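Local coordinates for protein P-granule scaffold (Caenorhabditis japonica, PDB 5W4A) that probably serves as a scaffold for assembling germ-line P granules, the RNA-protein bodies tied to mRNA repression, and is represented here by its largely helical N-domain, at residues C[41-46]-C[61-66]; C[79-84]-C[89-94]; C[94-99]-C[103-108]. All coordinates share one frame; numbering follows the deposited sequence. Where two conformers were deposited one is given.

Followed from the N terminus, the three contacts come in series; none nests in or crosses another. Contact 1 closes the first loop, bringing the start of helix 42-47 against the end of helix 57-64. Contact 2 closes a short turn between helices 71-84 and 89-100, and contact 3 folds the chain leaving helix 89-100 back onto its last turns. Contacts 2 and 3 share K94 and meet where H106 reaches D79 and the ring of F92. Contact 1 joins them through F65, which packs on L81 of contact 2 and makes a cation-pi contact with R95 of contact 3. Together they link four successive helices, 42-47, 57-64, 71-84 and 89-100, and the loop that follows.

Contact 1 (C[41-46]-C[61-66]); sequences NSFAAY and VQILFP
I63, near the end of helix 57-64, pushes its forked side chain against N41 and F43 at the start of helix 42-47. With CG1 beside the backbone N (chi1 -79°) and CG2 anti to it, the two branches take different partners. The CG1 arm lies against the amide of N41, its CG1 3.5 Å from N41 ND2, and its end, I63 CD1, is 3.6 Å from the same nitrogen. The root of the fork, I63 CB, comes to the edge of the F43 ring near its plane, 3.8 Å from F43 CD2, while I63 CG2 lies 4.0 Å from F43 CE2. This buried half is closed further by L22, V174 and I178, which also touch F43. The solvent side begins beyond N41, itself close to I63 but partly exposed, and at Q62, which is exposed and carries its amide away from the contact. N41 is the N-cap of its helix: its OD1 accepts from A44 N at 3.0 Å (166° at the hydrogen), in the carbonyl plane. No hydrogen bond crosses between the segments, which implies that the helices are held here by van der Waals packing, with the amide of N41 serving I63 as a flat surface while its oxygen caps its own helix.

Contact 2 (C[79-84]-C[89-94]); sequences DTLLAL and LTEFKK
F92 of helix 89-100 reaches across to L81 and L82 of helix 71-84, and its side chain meets a leucine at nearly every step. CG stands anti to the backbone N (chi1 174°), which sends the ring over to the neighbouring helix. F92 CB starts 4.1 Å from L81 CD1, a methyl that also presses on the backbone at F92 N. F92 CG is 3.9 Å from L82 CD2, and F92 CD2 closes to 3.6 Å of that methyl. Further out, F92 CE2 sits 3.5 Å from L82 CG, and the tip, F92 CZ, is 4.1 Å from L82 CD1. L82 CD2 thus lies over one face of the ring, in a CH-pi contact 3.7 Å from the F92 centroid and 19° off its normal. H106 meets the ring edge-to-face. At the flanks, L89 CD1 approaches L82 CD2, and E91 CG lies 3.8 Å from L81 CD1, while the carboxylate of E91 turns away to a salt bridge with R95. The axes of the two segments approach to 8.9 Å at 154° between their directions; these consecutive helices, joined by a short connection and packed through leucine and phenylalanine, form an antiparallel alpha-alpha hairpin.

Contact 3 (C[94-99]-C[103-108]); sequences KRNQDL and NLTHDL
Past the end of helix 89-100 the chain doubles back, setting L99 CA and L104 CA 5.0 Å apart, and L104 N bonds to L99 O at 3.2 Å. The two leucines meet beside this bond through their first carbons, L99 CB to L104 CB at 3.9 Å; beyond, L99 also packs on L75 and M78 of helix 71-84. One turn earlier, N96 reaches the returning loop: its OD1 accepts from H106 N at 2.9 Å, nearly straight (160° at the hydrogen), in the carbonyl plane and on a lone pair. The other end of the amide, ND2, bonds to S109 OG. The reversal itself is a Schellman motif with N103 as the C-prime residue at positive phi (62°), completed by N103 N to A100 O. An alanine at N96 would remove the amide and is likely to leave H106 N without its acceptor and S109 OG without one partner. T105 holds OG1 anti to its own N (chi1 -159°), where the hydroxyl meets S109 OG and a water. That water accepts from T105 OG1 at 2.9 Å and donates to N96 O at 2.7 Å and L104 O at 2.8 Å, bridging helix and loop. Both ring nitrogens of H106 have partners: ND1 accepts from L108 N at 3.0 Å and NE2 is bonded to D79 OD1.

Contact 1 (C[41-46]-C[61-66])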
ATOM      1  N   ASN C  41     -11.478  10.163 -29.997  1.00 26.53           N
ATOM      2  CA  ASN C  41     -12.138  10.524 -28.759  1.00 25.09           C
ATOM      3  C   ASN C  41     -11.272  11.482 -27.937  1.00 26.23           C
ATOM      4  O   ASN C  41     -10.070  11.253 -27.749  1.00 25.00           O
ATOM      5  CB  ASN C  41     -12.436   9.264 -27.952  1.00 28.72           C
ATOM      6  CG  ASN C  41     -13.056   9.587 -26.616  1.00 35.17           C
ATOM      7  OD1 ASN C  41     -12.348   9.824 -25.651  1.00 29.10           O
ATOM      8  ND2 ASN C  41     -14.387   9.624 -26.559  1.00 34.25           N
ATOM      9  N   SER C  42     -11.887  12.558 -27.449  1.00 25.91           N
ATOM     10  CA  SER C  42     -11.122  13.635 -26.829  1.00 22.73           C
ATOM     11  C   SER C  42     -10.546  13.245 -25.473  1.00 26.28           C
ATOM     12  O   SER C  42      -9.500  13.761 -25.086  1.00 25.26           O
ATOM     13  CB  SER C  42     -11.989  14.880 -26.663  1.00 32.63           C
ATOM     14  OG  SER C  42     -12.965  14.673 -25.655  1.00 41.86           O
ATOM     15  N   PHE C  43     -11.226  12.381 -24.723  1.00 22.64           N
ATOM     16  CA  PHE C  43     -10.689  11.894 -23.447  1.00 26.81           C
ATOM     17  C   PHE C  43      -9.427  11.066 -23.687  1.00 23.25           C
ATOM     18  O   PHE C  43      -8.373  11.328 -23.085  1.00 21.87           O
ATOM     19  CB  PHE C  43     -11.811  11.113 -22.737  1.00 27.27           C
ATOM     20  CG  PHE C  43     -11.478  10.537 -21.369  1.00 23.98           C
ATOM     21  CD1 PHE C  43     -10.386  10.938 -20.603  1.00 26.26           C
ATOM     22  CD2 PHE C  43     -12.337   9.581 -20.838  1.00 26.73           C
ATOM     23  CE1 PHE C  43     -10.141  10.350 -19.351  1.00 24.94           C
ATOM     24  CE2 PHE C  43     -12.102   9.013 -19.604  1.00 28.05           C
ATOM     25  CZ  PHE C  43     -11.016   9.403 -18.858  1.00 23.37           C
ATOM     26  N   ALA C  44      -9.490  10.116 -24.627  1.00 21.84           N
ATOM     27  CA  ALA C  44      -8.313   9.334 -24.985  1.00 20.05           C
ATOM     28  C   ALA C  44      -7.202  10.210 -25.543  1.00 24.77           C
ATOM     29  O   ALA C  44      -6.023  10.029 -25.201  1.00 21.70           O
ATOM     30  CB  ALA C  44      -8.681   8.240 -25.979  1.00 21.53           C
ATOM     31  N   ALA C  45      -7.541  11.169 -26.407  1.00 21.93           N
ATOM     32  CA  ALA C  45      -6.494  11.982 -27.008  1.00 21.46           C
ATOM     33  C   ALA C  45      -5.736  12.772 -25.957  1.00 23.25           C
ATOM     34  O   ALA C  45      -4.510  12.915 -26.042  1.00 23.62           O
ATOM     35  CB  ALA C  45      -7.094  12.919 -28.060  1.00 22.79           C
ATOM     36  N   TYR C  46      -6.448  13.315 -24.971  1.00 23.38           N
ATOM     37  CA  TYR C  46      -5.799  14.076 -23.917  1.00 23.11           C
ATOM     38  C   TYR C  46      -4.942  13.183 -23.029  1.00 22.30           C
ATOM     39  O   TYR C  46      -3.796  13.517 -22.714  1.00 23.07           O
ATOM     40  CB  TYR C  46      -6.851  14.790 -23.090  1.00 22.30           C
ATOM     41  CG  TYR C  46      -6.293  15.682 -22.027  1.00 22.18           C
ATOM     42  CD1 TYR C  46      -5.716  16.886 -22.373  1.00 27.85           C
ATOM     43  CD2 TYR C  46      -6.368  15.345 -20.683  1.00 27.09           C
ATOM     44  CE1 TYR C  46      -5.221  17.741 -21.419  1.00 35.40           C
ATOM     45  CE2 TYR C  46      -5.863  16.187 -19.710  1.00 31.93           C
ATOM     46  CZ  TYR C  46      -5.292  17.395 -20.088  1.00 44.64           C
ATOM     47  OH  TYR C  46      -4.782  18.279 -19.153  1.00 35.81           O
ATOM     48  N   VAL C  61     -17.938  11.066 -19.319  1.00 31.29           N
ATOM     49  CA  VAL C  61     -19.081  10.227 -18.965  1.00 28.15           C
ATOM     50  C   VAL C  61     -19.406   9.267 -20.106  1.00 25.25           C
ATOM     51  O   VAL C  61     -19.785   8.110 -19.874  1.00 27.34           O
ATOM     52  CB  VAL C  61     -20.289  11.111 -18.585  1.00 31.96           C
ATOM     53  CG1 VAL C  61     -21.553  10.260 -18.327  1.00 35.90           C
ATOM     54  CG2 VAL C  61     -19.966  11.942 -17.350  1.00 37.09           C
ATOM     55  N   GLN C  62     -19.255   9.725 -21.359  1.00 27.53           N
ATOM     56  CA  GLN C  62     -19.577   8.887 -22.509  1.00 31.48           C
ATOM     57  C   GLN C  62     -18.670   7.671 -22.600  1.00 28.57           C
ATOM     58  O   GLN C  62     -19.116   6.583 -22.997  1.00 31.25           O
ATOM     59  CB  GLN C  62     -19.485   9.703 -23.803  1.00 41.13           C
ATOM     60  CG  GLN C  62     -20.630  10.677 -24.005  1.00 53.63           C
ATOM     61  CD  GLN C  62     -21.965   9.976 -24.063  1.00 52.31           C
ATOM     62  OE1 GLN C  62     -22.109   8.945 -24.727  1.00 57.77           O
ATOM     63  NE2 GLN C  62     -22.943  10.506 -23.336  1.00 56.81           N
ATOM     64  N   ILE C  63     -17.378   7.845 -22.288  1.00 24.49           N
ATOM     65  CA  ILE C  63     -16.452   6.724 -22.281  1.00 28.27           C
ATOM     66  C   ILE C  63     -16.747   5.796 -21.106  1.00 27.25           C
ATOM     67  O   ILE C  63     -16.636   4.570 -21.223  1.00 26.80           O
ATOM     68  CB  ILE C  63     -15.000   7.247 -22.248  1.00 27.41           C
ATOM     69  CG1 ILE C  63     -14.553   7.702 -23.644  1.00 35.12           C
ATOM     70  CG2 ILE C  63     -14.015   6.192 -21.694  1.00 29.09           C
ATOM     71  CD1 ILE C  63     -14.385   6.567 -24.682  1.00 31.43           C
ATOM     72  N   LEU C  64     -17.104   6.364 -19.951  1.00 23.96           N
ATOM     73  CA  LEU C  64     -17.376   5.560 -18.758  0.99 21.50           C
ATOM     74  C   LEU C  64     -18.669   4.767 -18.886  1.00 26.01           C
ATOM     75  O   LEU C  64     -18.772   3.644 -18.369  1.00 25.11           O
ATOM     76  CB  LEU C  64     -17.445   6.466 -17.531  0.99 22.20           C
ATOM     77  CG  LEU C  64     -16.127   7.080 -17.054  0.99 21.54           C
ATOM     78  CD1 LEU C  64     -16.398   7.884 -15.821  0.99 22.64           C
ATOM     79  CD2 LEU C  64     -15.052   6.001 -16.787  0.99 29.07           C
ATOM     80  N   PHE C  65     -19.675   5.331 -19.545  1.00 23.59           N
ATOM     81  CA  PHE C  65     -20.997   4.712 -19.626  1.00 25.98           C
ATOM     82  C   PHE C  65     -21.445   4.593 -21.080  1.00 30.00           C
ATOM     83  O   PHE C  65     -22.394   5.263 -21.504  1.00 32.79           O
ATOM     84  CB  PHE C  65     -22.014   5.519 -18.818  1.00 23.91           C
ATOM     85  CG  PHE C  65     -21.687   5.634 -17.345  1.00 23.71           C
ATOM     86  CD1 PHE C  65     -22.124   4.675 -16.440  1.00 25.89           C
ATOM     87  CD2 PHE C  65     -20.957   6.712 -16.856  1.00 21.31           C
ATOM     88  CE1 PHE C  65     -21.834   4.784 -15.093  1.00 27.02           C
ATOM     89  CE2 PHE C  65     -20.670   6.831 -15.513  1.00 23.46           C
ATOM     90  CZ  PHE C  65     -21.112   5.861 -14.619  1.00 22.54           C
ATOM     91  N   PRO C  66     -20.803   3.728 -21.861  1.00 28.90           N
ATOM     92  CA  PRO C  66     -21.240   3.530 -23.252  1.00 34.68           C
ATOM     93  C   PRO C  66     -22.604   2.855 -23.326  1.00 41.64           C
ATOM     94  O   PRO C  66     -23.083   2.240 -22.373  1.00 34.32           O
ATOM     95  CB  PRO C  66     -20.142   2.643 -23.840  1.00 36.98           C
ATOM     96  CG  PRO C  66     -19.562   1.923 -22.681  1.00 39.41           C
ATOM     97  CD  PRO C  66     -19.646   2.877 -21.527  1.00 30.10           C
TER

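Contact 2 (C[79-84]-C[89-94])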
ATOM      1  N   ASP C  79     -17.761   4.049  -9.328  1.00 18.23           N
ATOM      2  CA  ASP C  79     -16.539   4.219  -8.544  1.00 17.17           C
ATOM      3  C   ASP C  79     -15.685   5.329  -9.141  1.00 17.68           C
ATOM      4  O   ASP C  79     -15.183   6.194  -8.423  1.00 17.90           O
ATOM      5  CB  ASP C  79     -15.692   2.940  -8.489  1.00 17.67           C
ATOM      6  CG  ASP C  79     -16.166   1.903  -7.494  1.00 20.49           C
ATOM      7  OD1 ASP C  79     -17.094   2.119  -6.682  1.00 19.66           O
ATOM      8  OD2 ASP C  79     -15.554   0.810  -7.496  1.00 21.54           O
ATOM      9  N   THR C  80     -15.498   5.303 -10.456  1.00 17.21           N
ATOM     10  CA  THR C  80     -14.690   6.329 -11.117  1.00 20.98           C
ATOM     11  C   THR C  80     -15.298   7.714 -10.909  1.00 21.29           C
ATOM     12  O   THR C  80     -14.576   8.666 -10.619  1.00 19.61           O
ATOM     13  CB  THR C  80     -14.542   5.999 -12.599  1.00 17.16           C
ATOM     14  OG1 THR C  80     -14.126   4.623 -12.663  1.00 18.83           O
ATOM     15  CG2 THR C  80     -13.501   6.906 -13.272  1.00 18.19           C
ATOM     16  N   LEU C  81     -16.623   7.833 -11.011  1.00 19.41           N
ATOM     17  CA  LEU C  81     -17.269   9.122 -10.773  1.00 19.87           C
ATOM     18  C   LEU C  81     -16.971   9.639  -9.359  1.00 22.79           C
ATOM     19  O   LEU C  81     -16.658  10.825  -9.162  1.00 22.27           O
ATOM     20  CB  LEU C  81     -18.772   9.007 -10.984  1.00 20.67           C
ATOM     21  CG  LEU C  81     -19.305   8.716 -12.384  1.00 21.96           C
ATOM     22  CD1 LEU C  81     -20.827   8.626 -12.303  1.00 26.88           C
ATOM     23  CD2 LEU C  81     -18.894   9.757 -13.403  1.00 23.00           C
ATOM     24  N   LEU C  82     -17.052   8.772  -8.352  1.00 18.84           N
ATOM     25  CA  LEU C  82     -16.748   9.213  -6.994  1.00 23.10           C
ATOM     26  C   LEU C  82     -15.310   9.690  -6.870  1.00 29.15           C
ATOM     27  O   LEU C  82     -15.033  10.684  -6.191  1.00 24.60           O
ATOM     28  CB  LEU C  82     -16.990   8.096  -5.993  1.00 23.24           C
ATOM     29  CG  LEU C  82     -18.445   7.684  -5.805  1.00 20.93           C
ATOM     30  CD1 LEU C  82     -18.528   6.576  -4.783  1.00 23.66           C
ATOM     31  CD2 LEU C  82     -19.266   8.902  -5.343  1.00 24.76           C
ATOM     32  N   ALA C  83     -14.377   8.972  -7.480  1.00 20.86           N
ATOM     33  CA  ALA C  83     -12.973   9.350  -7.389  1.00 23.85           C
ATOM     34  C   ALA C  83     -12.709  10.662  -8.113  1.00 25.04           C
ATOM     35  O   ALA C  83     -11.768  11.375  -7.766  1.00 26.82           O
ATOM     36  CB  ALA C  83     -12.101   8.236  -7.965  1.00 21.18           C
ATOM     37  N   LEU C  84     -13.511  10.983  -9.124  1.00 22.80           N
ATOM     38  CA  LEU C  84     -13.340  12.192  -9.921  1.00 24.92           C
ATOM     39  C   LEU C  84     -13.890  13.444  -9.253  1.00 32.16           C
ATOM     40  O   LEU C  84     -13.653  14.542  -9.762  1.00 35.77           O
ATOM     41  CB  LEU C  84     -14.010  12.024 -11.293  1.00 24.18           C
ATOM     42  CG  LEU C  84     -13.277  11.103 -12.276  1.00 23.74           C
ATOM     43  CD1 LEU C  84     -14.124  10.835 -13.531  1.00 24.36           C
ATOM     44  CD2 LEU C  84     -11.910  11.654 -12.672  1.00 26.49           C
ATOM     45  N   LEU C  89     -20.615  14.147  -9.139  1.00 30.37           N
ATOM     46  CA  LEU C  89     -21.466  13.566  -8.104  1.00 34.63           C
ATOM     47  C   LEU C  89     -22.939  13.592  -8.480  1.00 34.10           C
ATOM     48  O   LEU C  89     -23.704  12.713  -8.059  1.00 34.50           O
ATOM     49  CB  LEU C  89     -21.245  14.299  -6.783  1.00 44.38           C
ATOM     50  CG  LEU C  89     -21.945  13.742  -5.548  1.00 39.33           C
ATOM     51  CD1 LEU C  89     -21.468  12.336  -5.170  1.00 36.79           C
ATOM     52  CD2 LEU C  89     -21.704  14.692  -4.382  1.00 58.55           C
ATOM     53  N   THR C  90     -23.371  14.583  -9.256  1.00 37.81           N
ATOM     54  CA  THR C  90     -24.746  14.565  -9.728  1.00 38.58           C
ATOM     55  C   THR C  90     -24.963  13.407 -10.689  1.00 41.24           C
ATOM     56  O   THR C  90     -25.988  12.715 -10.609  1.00 36.09           O
ATOM     57  CB  THR C  90     -25.093  15.904 -10.374  1.00 47.73           C
ATOM     58  OG1 THR C  90     -25.012  16.925  -9.372  1.00 44.12           O
ATOM     59  CG2 THR C  90     -26.493  15.878 -10.949  1.00 50.57           C
ATOM     60  N   GLU C  91     -23.986  13.147 -11.572  1.00 37.19           N
ATOM     61  CA  GLU C  91     -24.082  11.992 -12.459  1.00 32.71           C
ATOM     62  C   GLU C  91     -24.105  10.695 -11.659  1.00 26.72           C
ATOM     63  O   GLU C  91     -24.863   9.778 -11.989  1.00 29.74           O
ATOM     64  CB  GLU C  91     -22.924  11.984 -13.467  1.00 35.15           C
ATOM     65  CG  GLU C  91     -22.986  10.864 -14.504  1.00 32.42           C
ATOM     66  CD  GLU C  91     -24.041  11.081 -15.582  1.00 41.09           C
ATOM     67  OE1 GLU C  91     -24.320  12.249 -15.926  1.00 44.51           O
ATOM     68  OE2 GLU C  91     -24.567  10.083 -16.109  1.00 36.91           O
ATOM     69  N   PHE C  92     -23.312  10.613 -10.589  1.00 27.52           N
ATOM     70  CA  PHE C  92     -23.357   9.432  -9.737  1.00 25.08           C
ATOM     71  C   PHE C  92     -24.757   9.211  -9.180  1.00 32.87           C
ATOM     72  O   PHE C  92     -25.277   8.093  -9.194  1.00 28.31           O
ATOM     73  CB  PHE C  92     -22.350   9.569  -8.609  1.00 26.02           C
ATOM     74  CG  PHE C  92     -22.407   8.463  -7.598  1.00 27.76           C
ATOM     75  CD1 PHE C  92     -23.338   8.474  -6.580  1.00 27.34           C
ATOM     76  CD2 PHE C  92     -21.507   7.408  -7.660  1.00 23.55           C
ATOM     77  CE1 PHE C  92     -23.368   7.470  -5.643  1.00 27.56           C
ATOM     78  CE2 PHE C  92     -21.527   6.403  -6.731  1.00 22.24           C
ATOM     79  CZ  PHE C  92     -22.463   6.414  -5.728  1.00 25.60           C
ATOM     80  N   LYS C  93     -25.375  10.269  -8.660  1.00 31.04           N
ATOM     81  CA  LYS C  93     -26.698  10.115  -8.066  1.00 34.93           C
ATOM     82  C   LYS C  93     -27.730   9.702  -9.108  1.00 30.82           C
ATOM     83  O   LYS C  93     -28.617   8.890  -8.823  1.00 30.89           O
ATOM     84  CB  LYS C  93     -27.091  11.418  -7.376  1.00 31.54           C
ATOM     85  CG  LYS C  93     -26.297  11.662  -6.103  1.00 34.40           C
ATOM     86  CD  LYS C  93     -26.798  12.905  -5.395  1.00 56.46           C
ATOM     87  CE  LYS C  93     -26.662  12.783  -3.889  1.00 63.13           C
ATOM     88  NZ  LYS C  93     -27.387  13.877  -3.170  1.00 66.67           N
ATOM     89  N   LYS C  94     -27.631  10.249 -10.324  1.00 32.84           N
ATOM     90  CA  LYS C  94     -28.520   9.840 -11.410  1.00 39.57           C
ATOM     91  C   LYS C  94     -28.379   8.354 -11.705  1.00 45.03           C
ATOM     92  O   LYS C  94     -29.383   7.646 -11.848  1.00 33.96           O
ATOM     93  CB  LYS C  94     -28.240  10.659 -12.678  1.00 45.01           C
ATOM     94  CG  LYS C  94     -28.883  10.100 -13.979  1.00 53.33           C
ATOM     95  CD  LYS C  94     -28.262  10.677 -15.264  1.00 67.16           C
ATOM     96  CE  LYS C  94     -28.593  12.155 -15.450  1.00 65.32           C
ATOM     97  NZ  LYS C  94     -28.374  12.606 -16.859  1.00 61.99           N
TER

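Contact 3 (C[94-99]-C[103-108])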
ATOM      1  N   LYS C  94     -27.631  10.249 -10.324  1.00 32.84           N
ATOM      2  CA  LYS C  94     -28.520   9.840 -11.410  1.00 39.57           C
ATOM      3  C   LYS C  94     -28.379   8.354 -11.705  1.00 45.03           C
ATOM      4  O   LYS C  94     -29.383   7.646 -11.848  1.00 33.96           O
ATOM      5  CB  LYS C  94     -28.240  10.659 -12.678  1.00 45.01           C
ATOM      6  CG  LYS C  94     -28.883  10.100 -13.979  1.00 53.33           C
ATOM      7  CD  LYS C  94     -28.262  10.677 -15.264  1.00 67.16           C
ATOM      8  CE  LYS C  94     -28.593  12.155 -15.450  1.00 65.32           C
ATOM      9  NZ  LYS C  94     -28.374  12.606 -16.859  1.00 61.99           N
ATOM     10  N   ARG C  95     -27.137   7.871 -11.857  1.00 31.78           N
ATOM     11  CA  ARG C  95     -26.932   6.460 -12.163  1.00 32.22           C
ATOM     12  C   ARG C  95     -27.441   5.582 -11.024  1.00 26.50           C
ATOM     13  O   ARG C  95     -27.997   4.505 -11.263  1.00 28.38           O
ATOM     14  CB  ARG C  95     -25.445   6.180 -12.425  1.00 25.74           C
ATOM     15  CG  ARG C  95     -24.880   6.928 -13.623  1.00 26.73           C
ATOM     16  CD  ARG C  95     -25.394   6.392 -14.931  1.00 29.28           C
ATOM     17  NE  ARG C  95     -24.981   7.286 -16.012  1.00 33.34           N
ATOM     18  CZ  ARG C  95     -25.001   6.981 -17.300  1.00 28.75           C
ATOM     19  NH1 ARG C  95     -25.414   5.795 -17.716  1.00 30.69           N
ATOM     20  NH2 ARG C  95     -24.585   7.878 -18.185  1.00 32.34           N
ATOM     21  N   ASN C  96     -27.250   6.028  -9.781  1.00 27.11           N
ATOM     22  CA  ASN C  96     -27.707   5.244  -8.641  1.00 23.55           C
ATOM     23  C   ASN C  96     -29.229   5.169  -8.610  1.00 32.34           C
ATOM     24  O   ASN C  96     -29.798   4.110  -8.337  1.00 26.90           O
ATOM     25  CB  ASN C  96     -27.151   5.827  -7.353  1.00 27.62           C
ATOM     26  CG  ASN C  96     -26.887   4.762  -6.305  1.00 27.47           C
ATOM     27  OD1 ASN C  96     -26.517   3.629  -6.636  1.00 24.53           O
ATOM     28  ND2 ASN C  96     -27.050   5.117  -5.048  1.00 35.40           N
ATOM     29  N   GLN C  97     -29.906   6.279  -8.908  1.00 31.65           N
ATOM     30  CA  GLN C  97     -31.369   6.247  -8.965  1.00 38.81           C
ATOM     31  C   GLN C  97     -31.860   5.243 -10.007  1.00 28.95           C
ATOM     32  O   GLN C  97     -32.804   4.480  -9.750  1.00 37.54           O
ATOM     33  CB  GLN C  97     -31.909   7.648  -9.262  1.00 41.81           C
ATOM     34  CG  GLN C  97     -33.413   7.694  -9.546  1.00 55.98           C
ATOM     35  CD  GLN C  97     -33.870   9.071  -9.963  1.00 74.60           C
ATOM     36  OE1 GLN C  97     -33.255  10.077  -9.604  1.00 79.55           O
ATOM     37  NE2 GLN C  97     -34.944   9.127 -10.739  1.00 88.00           N
ATOM     38  N   ASP C  98     -31.219   5.221 -11.184  1.00 32.20           N
ATOM     39  CA  ASP C  98     -31.561   4.285 -12.256  1.00 39.47           C
ATOM     40  C   ASP C  98     -31.450   2.833 -11.809  1.00 47.26           C
ATOM     41  O   ASP C  98     -32.191   1.966 -12.290  1.00 39.97           O
ATOM     42  CB  ASP C  98     -30.618   4.497 -13.444  1.00 48.00           C
ATOM     43  CG  ASP C  98     -31.292   5.088 -14.655  1.00 64.06           C
ATOM     44  OD1 ASP C  98     -32.511   5.360 -14.618  1.00 61.70           O
ATOM     45  OD2 ASP C  98     -30.565   5.272 -15.657  1.00 61.65           O
ATOM     46  N   LEU C  99     -30.468   2.524 -10.961  1.00 30.84           N
ATOM     47  CA  LEU C  99     -30.240   1.139 -10.578  1.00 28.12           C
ATOM     48  C   LEU C  99     -31.325   0.620  -9.640  1.00 23.50           C
ATOM     49  O   LEU C  99     -31.546  -0.598  -9.583  1.00 26.66           O
ATOM     50  CB  LEU C  99     -28.866   0.995  -9.915  1.00 23.25           C
ATOM     51  CG  LEU C  99     -27.606   1.144 -10.764  1.00 26.03           C
ATOM     52  CD1 LEU C  99     -26.413   1.088  -9.852  1.00 27.50           C
ATOM     53  CD2 LEU C  99     -27.499   0.041 -11.812  1.00 29.71           C
ATOM     54  N   ASN C 103     -33.329  -3.283  -8.199  1.00 25.41           N
ATOM     55  CA  ASN C 103     -32.865  -3.711  -6.874  1.00 22.42           C
ATOM     56  C   ASN C 103     -31.349  -3.680  -6.747  1.00 22.94           C
ATOM     57  O   ASN C 103     -30.751  -4.421  -5.958  1.00 21.46           O
ATOM     58  CB  ASN C 103     -33.409  -5.107  -6.518  1.00 23.25           C
ATOM     59  CG  ASN C 103     -34.896  -5.112  -6.364  1.00 30.12           C
ATOM     60  OD1 ASN C 103     -35.615  -5.740  -7.165  1.00 29.25           O
ATOM     61  ND2 ASN C 103     -35.406  -4.392  -5.350  1.00 27.12           N
ATOM     62  N   LEU C 104     -30.687  -2.801  -7.500  1.00 22.25           N
ATOM     63  CA  LEU C 104     -29.246  -2.630  -7.434  1.00 21.89           C
ATOM     64  C   LEU C 104     -28.913  -1.255  -6.868  1.00 20.58           C
ATOM     65  O   LEU C 104     -29.682  -0.302  -7.011  1.00 23.27           O
ATOM     66  CB  LEU C 104     -28.591  -2.779  -8.822  1.00 24.38           C
ATOM     67  CG  LEU C 104     -28.752  -4.146  -9.482  1.00 30.04           C
ATOM     68  CD1 LEU C 104     -28.235  -4.070 -10.911  1.00 32.22           C
ATOM     69  CD2 LEU C 104     -28.003  -5.194  -8.704  1.00 34.64           C
ATOM     70  N   THR C 105     -27.752  -1.157  -6.231  1.00 22.61           N
ATOM     71  CA  THR C 105     -27.279   0.128  -5.739  1.00 21.27           C
ATOM     72  C   THR C 105     -25.765   0.089  -5.574  1.00 21.54           C
ATOM     73  O   THR C 105     -25.143  -0.973  -5.486  1.00 21.84           O
ATOM     74  CB  THR C 105     -27.962   0.507  -4.411  1.00 25.62           C
ATOM     75  OG1 THR C 105     -27.856   1.921  -4.207  1.00 25.63           O
ATOM     76  CG2 THR C 105     -27.351  -0.245  -3.239  1.00 24.33           C
ATOM     77  N   HIS C 106     -25.180   1.275  -5.531  1.00 20.81           N
ATOM     78  CA  HIS C 106     -23.760   1.374  -5.240  1.00 20.68           C
ATOM     79  C   HIS C 106     -23.513   1.123  -3.756  1.00 19.68           C
ATOM     80  O   HIS C 106     -24.277   1.600  -2.897  1.00 21.84           O
ATOM     81  CB  HIS C 106     -23.251   2.744  -5.661  1.00 19.97           C
ATOM     82  CG  HIS C 106     -21.763   2.817  -5.702  1.00 19.48           C
ATOM     83  ND1 HIS C 106     -21.002   3.083  -4.585  1.00 21.43           N
ATOM     84  CD2 HIS C 106     -20.894   2.632  -6.724  1.00 21.21           C
ATOM     85  CE1 HIS C 106     -19.724   3.044  -4.917  1.00 21.66           C
ATOM     86  NE2 HIS C 106     -19.634   2.786  -6.211  1.00 21.61           N
ATOM     87  N   ASP C 107     -22.452   0.367  -3.452  1.00 19.93           N
ATOM     88  CA  ASP C 107     -22.195  -0.052  -2.074  1.00 17.88           C
ATOM     89  C   ASP C 107     -21.763   1.101  -1.165  1.00 24.49           C
ATOM     90  O   ASP C 107     -21.794   0.942   0.061  1.00 25.96           O
ATOM     91  CB  ASP C 107     -21.150  -1.188  -1.995  1.00 19.05           C
ATOM     92  CG  ASP C 107     -19.833  -0.864  -2.699  1.00 25.58           C
ATOM     93  OD1 ASP C 107     -19.835  -0.180  -3.727  1.00 39.71           O
ATOM     94  OD2 ASP C 107     -18.811  -1.338  -2.216  1.00 29.40           O
ATOM     95  N   LEU C 108     -21.361   2.239  -1.723  1.00 20.34           N
ATOM     96  CA  LEU C 108     -21.004   3.405  -0.920  1.00 24.24           C
ATOM     97  C   LEU C 108     -22.104   4.459  -0.926  1.00 31.03           C
ATOM     98  O   LEU C 108     -21.826   5.636  -0.688  1.00 31.98           O
ATOM     99  CB  LEU C 108     -19.684   4.009  -1.398  1.00 21.45           C
ATOM    100  CG  LEU C 108     -18.458   3.087  -1.380  1.00 23.19           C
ATOM    101  CD1 LEU C 108     -17.161   3.809  -1.818  1.00 26.20           C
ATOM    102  CD2 LEU C 108     -18.298   2.409  -0.039  1.00 24.88           C
TER
HETATM  103  O   HOH W   1     -29.835   2.395  -6.212  1.00 25.04           O